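Local coordinates for protein ultraspiracle (Drosophila melanogaster, PDB 1HG4) that acts as a nuclear hormone receptor and transcription factor, its ligand-binding domain holding a phospholipid and locked in an inactive conformation, at residues V76-D79 / D80-I83; E199-M202 / C203-K206. All blocks are in the same frame, centred on the assembly; numbering follows the deposited sequence.

How the interactions relate
Followed from the N terminus, the chain meets interaction 1 first, where the 76-83 stretch turns out of a loop into helix 78-100. Some 115 residues later it reaches interaction 2, in the opening turns of helix 197-218. Each contact closes only a local loop of three to five residues, and the two stand in series, neither nested nor crossed. Their centres nevertheless lie about 15 Å apart, and they touch where Val76 CG1 packs 4.1 Å from Glu199 CG. The same region is tied together by Asp80, which reaches from helix 78-100 to the chain just ahead of helix 197-218.

Interaction 1 of 2, residues V76-D79 / D80-I83; sequences VPLD and DQVI
Gln81 reaches back over the first turn of helix 78-100 to bind Val76 in the chain that leads into it, a worked example of a helix start held by side chain and backbone together. Gln81 NE2 donates to Val76 O at 2.9 Å, with an N-H...O angle of 167°. The acceptor lies almost in the amide plane of Gln81, while the donor is tilted from the carbonyl plane of Val76. CG beside the backbone N (chi1 -65°) and an extended chain beyond it bring the amide there.

The backbone bonds start at the N-cap, Pro77. Pro77 O accepts Gln81 N at 3.1 Å and, weakly, Asp80 N; Leu78 O then takes Val82 N at 3.0 Å.

Apolar contacts add to these bonds. Val76 CG2 sits 3.4 Å from Gln81 CG and also meets Asp80 CB, the valine crossing the aspartate at about a right angle. Beside it, Pro77 CG approaches Asp80 OD2 to 3.2 Å.

Leu78 N, at the start of the helix, donates to Asp212 OD2 of the second subunit, a negative charge that probably suits the positive end of the helix dipole. The carboxylate of Asp80 in turn accepts Lys195 N and Ser196 N, leading into helix 197-218, so this turn both receives an acid and supplies one.

Interaction 2 of 2, residues E199-M202 / C203-K206; sequences EIEM and CREK
Glu201 and Glu205, one helical turn apart, form with Met202 the close-packed side of this contact. OE2 of Glu201 is placed 2.4 Å from OE2 of Glu205, a value whose exactness is doubtful; if it is real, one acid probably keeps a proton. The flat groups are turned steeply, their planes 79° apart. CG of Glu201 lies opposite its backbone N (chi1 167°) and the chain then bends at chi2, which brings its acid up to that of Glu205, whose own chain runs out extended. Met202 curls back, bent at chi2 and chi3, and lays CE 3.6 Å from Glu205 OE1.

Beneath these side chains runs regular alpha-helix, i to i+4: Cys203 N bonds to Glu199 O at 3.2 Å and Arg204 N to Ile200 O at 3.0 Å. Here helix 197-218 of the nuclear receptor ligand-binding domain also meets another subunit, for Glu205 OE1 and OE2 accept from Glu199 N and Ala198 N of the third subunit. With an alanine at Glu205, the backbone N-H groups of Glu199 and Ala198 of the third subunit would probably lose their acceptors, and Met202 CE the carboxylate it lies against.

The looser side, between Glu201 and Arg204, is bridged by water. Glu201 OE1 accepts from a water at 2.6 Å, and the same water accepts from Arg204 NH1 at 2.9 Å, so the opposite charges are joined indirectly, with NH2 of the arginine bound to Ile184 O. Lys206 runs out extended, its CG lying 3.2 Å from Met202 O.

Interaction 1 of 2, residues V76-D79 / D80-I83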
loop_
_atom_site.group_PDB
_atom_site.type_symbol
_atom_site.label_atom_id
_atom_site.label_comp_id
_atom_site.label_asym_id
_atom_site.label_seq_id
_atom_site.Cartn_x
_atom_site.Cartn_y
_atom_site.Cartn_z
ATOM N N VAL A 76 -4.512 -14.189 -4.386
ATOM C CA VAL A 76 -5.515 -13.307 -3.837
ATOM C C VAL A 76 -6.788 -14.118 -3.703
ATOM O O VAL A 76 -6.953 -15.143 -4.359
ATOM C CB VAL A 76 -5.742 -12.085 -4.733
ATOM C CG1 VAL A 76 -4.408 -11.447 -5.045
ATOM C CG2 VAL A 76 -6.474 -12.474 -5.996
ATOM N N PRO A 77 -7.689 -13.699 -2.810
ATOM C CA PRO A 77 -8.924 -14.481 -2.680
ATOM C C PRO A 77 -9.691 -14.574 -4.006
ATOM O O PRO A 77 -9.680 -13.642 -4.819
ATOM C CB PRO A 77 -9.697 -13.739 -1.582
ATOM C CG PRO A 77 -9.116 -12.336 -1.596
ATOM C CD PRO A 77 -7.654 -12.557 -1.875
ATOM N N LEU A 78 -10.334 -15.718 -4.216
ATOM C CA LEU A 78 -11.107 -15.989 -5.427
ATOM C C LEU A 78 -12.013 -14.826 -5.815
ATOM O O LEU A 78 -12.083 -14.434 -6.975
ATOM C CB LEU A 78 -11.961 -17.235 -5.217
ATOM C CG LEU A 78 -11.707 -18.395 -6.172
ATOM C CD1 LEU A 78 -12.609 -19.579 -5.806
ATOM C CD2 LEU A 78 -11.957 -17.930 -7.606
ATOM N N ASP A 79 -12.713 -14.270 -4.836
ATOM C CA ASP A 79 -13.611 -13.168 -5.123
ATOM C C ASP A 79 -12.862 -12.023 -5.781
ATOM O O ASP A 79 -13.400 -11.349 -6.649
ATOM C CB ASP A 79 -14.332 -12.708 -3.846
ATOM C CG ASP A 79 -15.298 -13.771 -3.306
ATOM O OD1 ASP A 79 -15.519 -14.793 -3.998
ATOM O OD2 ASP A 79 -15.844 -13.595 -2.194
ATOM N N ASP A 80 -11.614 -11.811 -5.389
ATOM C CA ASP A 80 -10.833 -10.736 -5.980
ATOM C C ASP A 80 -10.466 -11.103 -7.415
ATOM O O ASP A 80 -10.534 -10.260 -8.310
ATOM C CB ASP A 80 -9.540 -10.478 -5.185
ATOM C CG ASP A 80 -9.744 -9.566 -3.984
ATOM O OD1 ASP A 80 -10.777 -8.859 -3.939
ATOM O OD2 ASP A 80 -8.857 -9.542 -3.094
ATOM N N GLN A 81 -10.079 -12.361 -7.623
ATOM C CA GLN A 81 -9.669 -12.841 -8.939
ATOM C C GLN A 81 -10.768 -12.638 -9.967
ATOM O O GLN A 81 -10.503 -12.270 -11.117
ATOM C CB GLN A 81 -9.301 -14.322 -8.872
ATOM C CG GLN A 81 -8.081 -14.625 -8.019
ATOM C CD GLN A 81 -7.792 -16.107 -7.965
ATOM O OE1 GLN A 81 -7.882 -16.800 -8.981
ATOM N NE2 GLN A 81 -7.442 -16.605 -6.786
ATOM N N VAL A 82 -12.000 -12.875 -9.541
ATOM C CA VAL A 82 -13.157 -12.730 -10.410
ATOM C C VAL A 82 -13.347 -11.276 -10.800
ATOM O O VAL A 82 -13.617 -10.978 -11.960
ATOM C CB VAL A 82 -14.447 -13.266 -9.707
ATOM C CG1 VAL A 82 -15.695 -12.790 -10.438
ATOM C CG2 VAL A 82 -14.407 -14.785 -9.655
ATOM N N ILE A 83 -13.192 -10.375 -9.830
ATOM C CA ILE A 83 -13.367 -8.950 -10.084
ATOM C C ILE A 83 -12.310 -8.398 -11.040
ATOM O O ILE A 83 -12.614 -7.595 -11.930
ATOM C CB ILE A 83 -13.360 -8.148 -8.752
ATOM C CG1 ILE A 83 -14.607 -8.494 -7.936
ATOM C CG2 ILE A 83 -13.348 -6.644 -9.021
ATOM C CD1 ILE A 83 -14.663 -7.790 -6.584
#

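Interaction 2 of 2, residues E199-M202 / C203-K206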
loop_
_atom_site.group_PDB
_atom_site.type_symbol
_atom_site.label_atom_id
_atom_site.label_comp_id
_atom_site.label_asym_id
_atom_site.label_seq_id
_atom_site.Cartn_x
_atom_site.Cartn_y
_atom_site.Cartn_z
ATOM N N GLU A 199 -1.691 -5.753 -2.010
ATOM C CA GLU A 199 -1.001 -6.809 -2.741
ATOM C C GLU A 199 -1.072 -6.591 -4.253
ATOM O O GLU A 199 -0.078 -6.758 -4.953
ATOM C CB GLU A 199 -1.606 -8.167 -2.395
ATOM C CG GLU A 199 -1.297 -9.261 -3.412
ATOM C CD GLU A 199 0.126 -9.799 -3.319
ATOM O OE1 GLU A 199 0.981 -9.145 -2.684
ATOM O OE2 GLU A 199 0.384 -10.879 -3.896
ATOM N N ILE A 200 -2.240 -6.204 -4.755
ATOM C CA ILE A 200 -2.411 -5.985 -6.187
ATOM C C ILE A 200 -1.613 -4.764 -6.703
ATOM O O ILE A 200 -0.966 -4.825 -7.762
ATOM C CB ILE A 200 -3.924 -5.849 -6.520
ATOM C CG1 ILE A 200 -4.670 -7.087 -6.015
ATOM C CG2 ILE A 200 -4.135 -5.746 -8.002
ATOM C CD1 ILE A 200 -6.163 -7.045 -6.257
ATOM N N GLU A 201 -1.647 -3.668 -5.948
ATOM C CA GLU A 201 -0.922 -2.454 -6.319
ATOM C C GLU A 201 0.567 -2.740 -6.367
ATOM O O GLU A 201 1.305 -2.158 -7.159
ATOM C CB GLU A 201 -1.182 -1.338 -5.300
ATOM C CG GLU A 201 -0.235 -0.141 -5.419
ATOM C CD GLU A 201 -0.409 0.686 -6.710
ATOM O OE1 GLU A 201 -1.377 0.463 -7.465
ATOM O OE2 GLU A 201 0.428 1.586 -6.958
ATOM N N MET A 202 1.002 -3.647 -5.506
ATOM C CA MET A 202 2.403 -4.009 -5.425
ATOM C C MET A 202 2.828 -4.733 -6.718
ATOM O O MET A 202 3.847 -4.390 -7.330
ATOM C CB MET A 202 2.618 -4.865 -4.167
ATOM C CG MET A 202 3.931 -4.596 -3.452
ATOM S SD MET A 202 4.350 -2.813 -3.327
ATOM C CE MET A 202 5.499 -2.678 -4.691
ATOM N N CYS A 203 2.054 -5.728 -7.135
ATOM C CA CYS A 203 2.338 -6.428 -8.382
ATOM C C CYS A 203 2.435 -5.383 -9.508
ATOM O O CYS A 203 3.373 -5.406 -10.311
ATOM C CB CYS A 203 1.207 -7.399 -8.711
ATOM S SG CYS A 203 0.924 -8.691 -7.463
ATOM N N ARG A 204 1.466 -4.468 -9.567
ATOM C CA ARG A 204 1.481 -3.448 -10.609
ATOM C C ARG A 204 2.772 -2.649 -10.572
ATOM O O ARG A 204 3.386 -2.395 -11.610
ATOM C CB ARG A 204 0.297 -2.486 -10.452
ATOM C CG ARG A 204 0.424 -1.224 -11.296
ATOM C CD ARG A 204 -0.825 -0.349 -11.241
ATOM N NE ARG A 204 -1.907 -0.884 -12.063
ATOM C CZ ARG A 204 -3.054 -0.249 -12.316
ATOM N NH1 ARG A 204 -3.284 0.962 -11.810
ATOM N NH2 ARG A 204 -3.968 -0.834 -13.085
ATOM N N GLU A 205 3.192 -2.253 -9.376
ATOM C CA GLU A 205 4.410 -1.476 -9.250
ATOM C C GLU A 205 5.648 -2.265 -9.650
ATOM O O GLU A 205 6.612 -1.700 -10.173
ATOM C CB GLU A 205 4.521 -0.904 -7.830
ATOM C CG GLU A 205 3.505 0.222 -7.604
ATOM C CD GLU A 205 3.553 0.816 -6.212
ATOM O OE1 GLU A 205 4.606 0.711 -5.555
ATOM O OE2 GLU A 205 2.532 1.404 -5.785
ATOM N N LYS A 206 5.628 -3.571 -9.435
ATOM C CA LYS A 206 6.771 -4.381 -9.852
ATOM C C LYS A 206 6.829 -4.439 -11.392
ATOM O O LYS A 206 7.902 -4.548 -11.988
ATOM C CB LYS A 206 6.667 -5.784 -9.248
ATOM C CG LYS A 206 6.727 -5.765 -7.733
ATOM C CD LYS A 206 6.696 -7.158 -7.126
ATOM C CE LYS A 206 6.851 -7.094 -5.608
ATOM N NZ LYS A 206 6.694 -8.439 -4.973
HETATM O O HOH W 1 -2.267 2.082 -9.309
#